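Local coordinates for DUF5624 domain-containing protein (PDB 4JX2) that is of unknown function but is probably secreted by Legionella pneumophila, at residues 89-102 with 238-251. Numbering follows the deposited sequence.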
# COMPACT_ATOMS: atom_id res chain seq x y z
N ILE A 89 4.55 -14.44 -16.65
CA ILE A 89 6.00 -14.53 -16.69
C ILE A 89 6.42 -14.23 -18.13
O ILE A 89 5.93 -14.87 -19.07
CB ILE A 89 6.62 -15.86 -16.14
CG1 ILE A 89 6.13 -16.15 -14.69
CG2 ILE A 89 8.17 -15.82 -16.23
CD1 ILE A 89 6.47 -17.54 -14.12
N TYR A 90 7.32 -13.24 -18.28
CA TYR A 90 7.93 -12.79 -19.54
C TYR A 90 9.45 -12.88 -19.45
O TYR A 90 10.04 -12.51 -18.43
CB TYR A 90 7.50 -11.35 -19.88
CG TYR A 90 6.09 -11.24 -20.42
CD1 TYR A 90 5.82 -11.45 -21.77
CD2 TYR A 90 5.03 -10.91 -19.58
CE1 TYR A 90 4.51 -11.35 -22.27
CE2 TYR A 90 3.72 -10.83 -20.06
CZ TYR A 90 3.47 -11.05 -21.41
OH TYR A 90 2.20 -10.97 -21.91
N ASN A 91 10.09 -13.36 -20.53
CA ASN A 91 11.54 -13.45 -20.56
C ASN A 91 12.13 -12.12 -21.09
O ASN A 91 11.37 -11.20 -21.41
CB ASN A 91 12.01 -14.69 -21.36
CG ASN A 91 11.70 -14.72 -22.87
OD1 ASN A 91 11.35 -13.72 -23.52
ND2 ASN A 91 11.89 -15.89 -23.47
N SER A 92 13.48 -12.03 -21.18
CA SER A 92 14.24 -10.86 -21.68
C SER A 92 13.85 -10.51 -23.09
O SER A 92 13.89 -9.34 -23.45
CB SER A 92 15.74 -11.14 -21.64
OG SER A 92 16.12 -11.74 -20.41
N ASP A 93 13.45 -11.50 -23.88
CA ASP A 93 13.05 -11.32 -25.27
C ASP A 93 11.57 -10.90 -25.41
O ASP A 93 11.03 -10.94 -26.51
CB ASP A 93 13.33 -12.62 -26.06
CG ASP A 93 14.80 -13.02 -26.11
OD1 ASP A 93 15.68 -12.11 -26.10
OD2 ASP A 93 15.08 -14.23 -26.20
N ARG A 94 10.93 -10.48 -24.29
CA ARG A 94 9.54 -9.98 -24.19
C ARG A 94 8.50 -11.05 -24.53
O ARG A 94 7.34 -10.71 -24.77
CB ARG A 94 9.32 -8.75 -25.10
CG ARG A 94 10.28 -7.60 -24.83
CD ARG A 94 10.03 -6.42 -25.73
NE ARG A 94 10.62 -6.60 -27.06
CZ ARG A 94 9.92 -6.79 -28.18
NH1 ARG A 94 8.60 -6.81 -28.14
NH2 ARG A 94 10.54 -6.95 -29.33
N GLN A 95 8.91 -12.35 -24.52
CA GLN A 95 8.02 -13.48 -24.84
C GLN A 95 7.35 -14.04 -23.59
O GLN A 95 8.00 -14.22 -22.55
CB GLN A 95 8.79 -14.60 -25.57
CG GLN A 95 9.46 -14.20 -26.90
CD GLN A 95 8.52 -13.60 -27.93
OE1 GLN A 95 8.69 -12.45 -28.37
NE2 GLN A 95 7.52 -14.37 -28.37
N LEU A 96 6.04 -14.35 -23.71
CA LEU A 96 5.23 -14.93 -22.65
C LEU A 96 5.64 -16.39 -22.39
O LEU A 96 5.64 -17.22 -23.31
CB LEU A 96 3.74 -14.85 -23.03
CG LEU A 96 2.71 -15.33 -22.02
CD1 LEU A 96 2.66 -14.43 -20.76
CD2 LEU A 96 1.36 -15.35 -22.65
N LYS A 97 6.02 -16.68 -21.14
CA LYS A 97 6.45 -18.02 -20.75
C LYS A 97 5.36 -18.73 -19.96
O LYS A 97 5.22 -19.96 -20.06
CB LYS A 97 7.77 -17.99 -19.95
CG LYS A 97 8.99 -17.45 -20.73
CD LYS A 97 9.28 -18.19 -22.07
CE LYS A 97 9.67 -19.66 -21.94
NZ LYS A 97 9.51 -20.39 -23.23
N LEU A 98 4.55 -17.95 -19.20
CA LEU A 98 3.47 -18.45 -18.35
C LEU A 98 2.39 -17.38 -18.15
O LEU A 98 2.72 -16.20 -17.99
CB LEU A 98 4.05 -18.88 -16.98
CG LEU A 98 3.14 -19.58 -15.98
CD1 LEU A 98 3.88 -20.67 -15.24
CD2 LEU A 98 2.53 -18.58 -14.97
N LYS A 99 1.12 -17.80 -18.14
CA LYS A 99 -0.07 -16.99 -17.87
C LYS A 99 -1.01 -17.89 -17.07
O LYS A 99 -1.51 -18.87 -17.60
CB LYS A 99 -0.71 -16.45 -19.16
CG LYS A 99 -2.00 -15.65 -18.93
CD LYS A 99 -2.34 -14.79 -20.15
CE LYS A 99 -3.61 -15.22 -20.85
NZ LYS A 99 -3.98 -14.29 -21.95
N GLN A 100 -1.19 -17.58 -15.77
CA GLN A 100 -2.02 -18.39 -14.89
C GLN A 100 -2.86 -17.52 -13.93
O GLN A 100 -2.32 -16.64 -13.29
CB GLN A 100 -1.12 -19.35 -14.08
CG GLN A 100 -1.83 -20.26 -13.08
CD GLN A 100 -2.51 -21.47 -13.67
OE1 GLN A 100 -2.23 -21.88 -14.80
NE2 GLN A 100 -3.37 -22.10 -12.89
N LEU A 101 -4.14 -17.86 -13.76
CA LEU A 101 -5.02 -17.21 -12.80
C LEU A 101 -4.76 -17.75 -11.37
O LEU A 101 -4.82 -18.96 -11.14
CB LEU A 101 -6.47 -17.41 -13.21
CG LEU A 101 -6.98 -16.39 -14.21
CD1 LEU A 101 -8.07 -16.97 -15.05
CD2 LEU A 101 -7.44 -15.12 -13.51
N MSE A 102 -4.45 -16.84 -10.43
CA MSE A 102 -4.13 -17.18 -9.04
C MSE A 102 -5.40 -17.26 -8.15
O MSE A 102 -5.35 -17.70 -7.00
CB MSE A 102 -3.10 -16.18 -8.48
CG MSE A 102 -1.71 -16.40 -9.04
SE MSE A 102 -0.99 -18.20 -8.59
CE MSE A 102 -1.67 -19.27 -9.96
N SER A 238 -4.90 -23.67 -6.00
CA SER A 238 -4.34 -22.49 -6.64
C SER A 238 -2.79 -22.58 -6.69
O SER A 238 -2.19 -22.38 -7.75
CB SER A 238 -4.82 -21.24 -5.91
OG SER A 238 -4.15 -20.06 -6.30
N MSE A 239 -2.18 -22.94 -5.54
CA MSE A 239 -0.72 -23.05 -5.45
C MSE A 239 -0.19 -24.29 -6.18
O MSE A 239 0.87 -24.20 -6.81
CB MSE A 239 -0.28 -23.07 -3.98
CG MSE A 239 -0.50 -21.73 -3.27
SE MSE A 239 0.08 -21.81 -1.42
CE MSE A 239 -1.10 -20.50 -0.61
N ASP A 240 -0.92 -25.43 -6.12
CA ASP A 240 -0.51 -26.65 -6.81
C ASP A 240 -0.55 -26.46 -8.33
O ASP A 240 0.37 -26.91 -9.03
CB ASP A 240 -1.38 -27.85 -6.41
CG ASP A 240 -0.98 -29.13 -7.10
OD1 ASP A 240 0.15 -29.59 -6.86
OD2 ASP A 240 -1.77 -29.65 -7.91
N GLN A 241 -1.61 -25.80 -8.85
CA GLN A 241 -1.75 -25.56 -10.29
C GLN A 241 -0.59 -24.70 -10.82
O GLN A 241 -0.04 -25.00 -11.89
CB GLN A 241 -3.10 -24.93 -10.60
CG GLN A 241 -4.26 -25.93 -10.57
CD GLN A 241 -4.20 -27.03 -11.59
OE1 GLN A 241 -4.35 -28.19 -11.26
NE2 GLN A 241 -4.01 -26.69 -12.86
N LEU A 242 -0.21 -23.67 -10.06
CA LEU A 242 0.91 -22.84 -10.43
C LEU A 242 2.25 -23.60 -10.36
O LEU A 242 3.07 -23.47 -11.28
CB LEU A 242 1.01 -21.57 -9.57
CG LEU A 242 2.02 -20.59 -10.15
CD1 LEU A 242 1.60 -20.12 -11.55
CD2 LEU A 242 2.28 -19.45 -9.24
N HIS A 243 2.48 -24.35 -9.27
CA HIS A 243 3.72 -25.09 -9.14
C HIS A 243 3.87 -26.05 -10.34
O HIS A 243 4.95 -26.09 -10.93
CB HIS A 243 3.79 -25.82 -7.79
CG HIS A 243 4.99 -26.71 -7.68
ND1 HIS A 243 4.93 -28.05 -8.05
CD2 HIS A 243 6.25 -26.41 -7.32
CE1 HIS A 243 6.14 -28.53 -7.86
NE2 HIS A 243 6.98 -27.58 -7.43
N SER A 244 2.79 -26.77 -10.73
CA SER A 244 2.84 -27.70 -11.85
C SER A 244 3.30 -26.99 -13.15
O SER A 244 4.15 -27.52 -13.88
CB SER A 244 1.49 -28.37 -12.06
OG SER A 244 1.07 -29.18 -10.97
N LYS A 245 2.76 -25.76 -13.40
CA LYS A 245 3.07 -24.95 -14.57
C LYS A 245 4.47 -24.33 -14.51
O LYS A 245 5.20 -24.48 -15.48
CB LYS A 245 2.02 -23.84 -14.75
CG LYS A 245 0.89 -24.21 -15.69
CD LYS A 245 0.38 -22.93 -16.36
CE LYS A 245 -0.72 -23.13 -17.38
NZ LYS A 245 -1.03 -21.86 -18.10
N ILE A 246 4.84 -23.65 -13.39
CA ILE A 246 6.13 -22.97 -13.20
C ILE A 246 7.33 -23.94 -13.13
O ILE A 246 8.44 -23.57 -13.51
CB ILE A 246 6.08 -22.06 -11.95
CG1 ILE A 246 6.99 -20.82 -12.12
CG2 ILE A 246 6.35 -22.82 -10.64
CD1 ILE A 246 6.77 -19.77 -11.14
N SER A 247 7.11 -25.16 -12.63
CA SER A 247 8.12 -26.20 -12.53
C SER A 247 8.69 -26.57 -13.89
O SER A 247 9.89 -26.83 -13.99
CB SER A 247 7.51 -27.44 -11.89
OG SER A 247 7.48 -27.24 -10.49
N GLN A 248 7.85 -26.54 -14.94
CA GLN A 248 8.25 -26.86 -16.31
C GLN A 248 9.10 -25.74 -16.97
O GLN A 248 9.62 -25.94 -18.07
CB GLN A 248 7.00 -27.17 -17.15
CG GLN A 248 6.40 -28.54 -16.86
CD GLN A 248 5.00 -28.70 -17.39
OE1 GLN A 248 4.10 -27.92 -17.10
NE2 GLN A 248 4.77 -29.76 -18.15
N LEU A 249 9.27 -24.58 -16.30
CA LEU A 249 10.02 -23.43 -16.80
C LEU A 249 11.42 -23.37 -16.22
O LEU A 249 11.64 -23.74 -15.08
CB LEU A 249 9.32 -22.10 -16.45
CG LEU A 249 7.92 -21.87 -16.97
CD1 LEU A 249 7.36 -20.62 -16.40
CD2 LEU A 249 7.90 -21.77 -18.46
N LYS A 250 12.34 -22.79 -16.99
CA LYS A 250 13.71 -22.58 -16.54
C LYS A 250 13.79 -21.16 -15.98
O LYS A 250 13.99 -20.22 -16.75
CB LYS A 250 14.71 -22.81 -17.70
N ILE A 251 13.58 -20.98 -14.65
CA ILE A 251 13.66 -19.64 -14.06
C ILE A 251 14.97 -19.47 -13.30
O ILE A 251 15.32 -20.29 -12.44
CB ILE A 251 12.42 -19.28 -13.18
CG1 ILE A 251 11.15 -19.24 -14.07
CG2 ILE A 251 12.64 -17.91 -12.44
CD1 ILE A 251 9.90 -19.23 -13.40
O HOH W 1 -4.00 -21.52 -9.89
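Leu98 packs against Leu242, Lys245, Ile246 and Leu249. Its CD1 comes to 3.7 Å from Leu249 CD1 and also rests beside Lys245 CB, while CD2 turns to Leu242 CD1, so that its two methyls are divided between neighbouring turns. The side chain crosses those of Leu242 and Leu249 nearly at right angles. Ile89, on the adjoining strand, adds CD1 to the same apolar layer, 3.7 Å from Ile246 CD1 and close to Leu249 CD1 and Ile251 CD1. At the other end selenomethionine Met102, bent at chi2 and chi3, brings its CE to 3.6 Å from Leu242 CB.

Polar groups edge this layer. The extended aliphatic chain of Lys245 passes obliquely beside Gln100 OE1, and its NZ donates to Lys99 O at 3.1 Å, approaching from above the carbonyl plane. Ser238 OG gives a 2.7 Å hydrogen bond to Met102 O, likewise tilted out of plane. A water accepts from Gln100 NE2 and donates to Leu101 O and Ser238 O, linking side chain, strand and helix.

Opposite Ile89 the edge strand spends two residues, Lys97 and Leu98, on one position, a classic beta bulge that precedes Gln100. Strand 96-101 is outermost in the chain's five-stranded mixed sheet and runs antiparallel to the helix segment (173°), their axes 9.3 Å apart. Leu242 and Ile246 also meet helix 279-286, through Leu286, while Ile89 and Met102 touch strand 79-84 through Ile80 and Phe82.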